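Local coordinates for protein epidermin leader peptide processing serine protease EpiP (Staphylococcus aureus subsp. aureus, PDB 3QFH) that probably cleaves the leader peptide from the epidermin precursor as a subtilisin-like serine endopeptidase made with its own propeptide domain, at residues S24-N29 and I73-A78. Numbering follows the deposited sequence.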
loop_
_atom_site.group_PDB
_atom_site.type_symbol
_atom_site.label_atom_id
_atom_site.label_comp_id
_atom_site.label_asym_id
_atom_site.label_seq_id
_atom_site.Cartn_x
_atom_site.Cartn_y
_atom_site.Cartn_z
ATOM N N SER A 24 17.649 -5.614 -12.952
ATOM C CA SER A 24 16.707 -4.515 -13.087
ATOM C C SER A 24 17.394 -3.475 -13.953
ATOM O O SER A 24 18.538 -3.089 -13.681
ATOM C CB SER A 24 16.334 -3.949 -11.725
ATOM O OG SER A 24 15.586 -4.906 -10.982
ATOM N N VAL A 25 16.708 -3.030 -15.004
ATOM C CA VAL A 25 17.298 -2.102 -15.953
ATOM C C VAL A 25 16.435 -0.885 -16.216
ATOM O O VAL A 25 15.236 -1.014 -16.491
ATOM C CB VAL A 25 17.576 -2.815 -17.313
ATOM C CG1 VAL A 25 18.204 -1.865 -18.300
ATOM C CG2 VAL A 25 18.497 -4.025 -17.103
ATOM N N GLU A 26 17.052 0.295 -16.128
ATOM C CA GLU A 26 16.379 1.534 -16.449
ATOM C C GLU A 26 16.910 1.988 -17.794
ATOM O O GLU A 26 18.116 2.192 -17.967
ATOM C CB GLU A 26 16.583 2.592 -15.356
ATOM C CG GLU A 26 15.821 3.888 -15.628
ATOM C CD GLU A 26 15.674 4.782 -14.392
ATOM O OE1 GLU A 26 16.174 4.417 -13.293
ATOM O OE2 GLU A 26 15.031 5.848 -14.525
ATOM N N TYR A 27 16.016 2.110 -18.760
ATOM C CA TYR A 27 16.403 2.484 -20.114
ATOM C C TYR A 27 15.925 3.891 -20.475
ATOM O O TYR A 27 15.224 4.535 -19.704
ATOM C CB TYR A 27 15.952 1.425 -21.127
ATOM C CG TYR A 27 14.484 1.021 -21.113
ATOM C CD1 TYR A 27 13.561 1.645 -21.936
ATOM C CD2 TYR A 27 14.047 -0.039 -20.334
ATOM C CE1 TYR A 27 12.231 1.253 -21.955
ATOM C CE2 TYR A 27 12.725 -0.434 -20.334
ATOM C CZ TYR A 27 11.818 0.213 -21.153
ATOM O OH TYR A 27 10.496 -0.181 -21.166
ATOM N N LYS A 28 16.328 4.380 -21.638
ATOM C CA LYS A 28 16.026 5.766 -21.996
ATOM C C LYS A 28 14.875 5.983 -22.963
ATOM O O LYS A 28 14.203 6.997 -22.885
ATOM C CB LYS A 28 17.297 6.436 -22.535
ATOM C CG LYS A 28 18.410 6.488 -21.490
ATOM C CD LYS A 28 19.643 7.269 -21.946
ATOM C CE LYS A 28 20.723 7.239 -20.858
ATOM N NZ LYS A 28 21.926 8.064 -21.187
ATOM N N ASN A 29 14.635 5.030 -23.851
ATOM C CA ASN A 29 13.635 5.206 -24.897
ATOM C C ASN A 29 13.041 3.876 -25.360
ATOM O O ASN A 29 13.766 2.946 -25.708
ATOM C CB ASN A 29 14.328 5.915 -26.069
ATOM C CG ASN A 29 13.408 6.163 -27.253
ATOM O OD1 ASN A 29 13.705 5.743 -28.373
ATOM N ND2 ASN A 29 12.293 6.843 -27.015
ATOM N N ILE A 73 20.849 2.752 -22.227
ATOM C CA ILE A 73 20.732 2.256 -20.866
ATOM C C ILE A 73 21.186 3.312 -19.868
ATOM O O ILE A 73 22.305 3.828 -19.963
ATOM C CB ILE A 73 21.581 0.983 -20.692
ATOM C CG1 ILE A 73 21.220 -0.069 -21.761
ATOM C CG2 ILE A 73 21.420 0.405 -19.307
ATOM C CD1 ILE A 73 19.792 -0.626 -21.708
ATOM N N LYS A 74 20.306 3.629 -18.922
ATOM C CA LYS A 74 20.588 4.624 -17.908
ATOM C C LYS A 74 21.238 3.934 -16.697
ATOM O O LYS A 74 22.328 4.324 -16.291
ATOM C CB LYS A 74 19.305 5.392 -17.551
ATOM C CG LYS A 74 19.473 6.600 -16.602
ATOM C CD LYS A 74 18.156 7.408 -16.527
ATOM C CE LYS A 74 18.131 8.438 -15.396
ATOM N NZ LYS A 74 19.243 9.426 -15.435
ATOM N N TYR A 75 20.586 2.899 -16.153
ATOM C CA TYR A 75 21.118 2.147 -15.011
ATOM C C TYR A 75 20.782 0.673 -15.069
ATOM O O TYR A 75 19.774 0.269 -15.649
ATOM C CB TYR A 75 20.547 2.648 -13.677
ATOM C CG TYR A 75 20.798 4.077 -13.361
ATOM C CD1 TYR A 75 22.081 4.521 -13.075
ATOM C CD2 TYR A 75 19.751 4.991 -13.303
ATOM C CE1 TYR A 75 22.328 5.841 -12.780
ATOM C CE2 TYR A 75 19.984 6.318 -13.005
ATOM C CZ TYR A 75 21.283 6.734 -12.743
ATOM O OH TYR A 75 21.545 8.034 -12.435
ATOM N N ILE A 76 21.621 -0.123 -14.415
ATOM C CA ILE A 76 21.415 -1.543 -14.277
ATOM C C ILE A 76 21.916 -1.952 -12.904
ATOM O O ILE A 76 22.979 -1.495 -12.471
ATOM C CB ILE A 76 22.195 -2.398 -15.341
ATOM C CG1 ILE A 76 21.816 -2.023 -16.766
ATOM C CG2 ILE A 76 21.902 -3.890 -15.150
ATOM C CD1 ILE A 76 22.588 -2.826 -17.842
ATOM N N ASN A 77 21.124 -2.757 -12.196
ATOM C CA ASN A 77 21.559 -3.372 -10.942
ATOM C C ASN A 77 20.890 -4.727 -10.806
ATOM O O ASN A 77 19.834 -4.977 -11.403
ATOM C CB ASN A 77 21.332 -2.495 -9.696
ATOM C CG ASN A 77 19.871 -2.112 -9.474
ATOM O OD1 ASN A 77 19.496 -0.974 -9.726
ATOM N ND2 ASN A 77 19.054 -3.049 -8.996
ATOM N N ALA A 78 21.530 -5.617 -10.056
ATOM C CA ALA A 78 20.974 -6.927 -9.805
ATOM C C ALA A 78 19.726 -6.688 -9.003
ATOM O O ALA A 78 19.732 -5.845 -8.119
ATOM C CB ALA A 78 21.960 -7.772 -9.010
#
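Glu26 stands across from Lys74 and Tyr75, its side chain alongside both on the same face of an antiparallel strand pair. A classic beta bulge makes this possible: Lys74 and Tyr75 both sit opposite Glu26, whose carbonyl oxygen accepts from Lys74 N at 2.8 Å and from Tyr75 N at 3.1 Å. With CG anti to the backbone N (chi1 -177°) and the chain extended, the Glu26 carboxylate brings OE1 to the edge of the Tyr75 ring, 3.6 Å from CD2, the two planes turned 64° apart. Glu26 OE2 runs beside the aliphatic part of Lys74, 4.0 Å from its CD; its salt bridge goes to Lys262 instead. Lys28 crosses Lys74 at about a right angle, Lys28 CE 4.0 Å from Lys74 CB, and Lys28 NZ hydrogen-bonds Lys70 O. Further along this face, Asn77 turns its ND2 toward Ser24 CB, while that amide nitrogen bonds to Ala78 O and Glu256 and Asn77 OD1 accepts from Val255 N.

On the other face both methyls of Val25 touch Ile76 CG1, each at 3.9 Å, and Val25 CG1 also reaches Ile73 CD1 at 4.0 Å. Both isoleucines touch Leu66 of helix 60-66 on this face.

Strands 20-27 and 73-78 are thus neighbours in the propeptide-like domain, with strand 53-59 on the far edge of 20-27 and the short strand 249-250 beyond 73-78. The polar face carrying Ser24, Tyr75 and Asn77 rests on helix 254-269 of the subtilase part, consistent with the way subtilisin propeptides pack their sheet on helices of the protease.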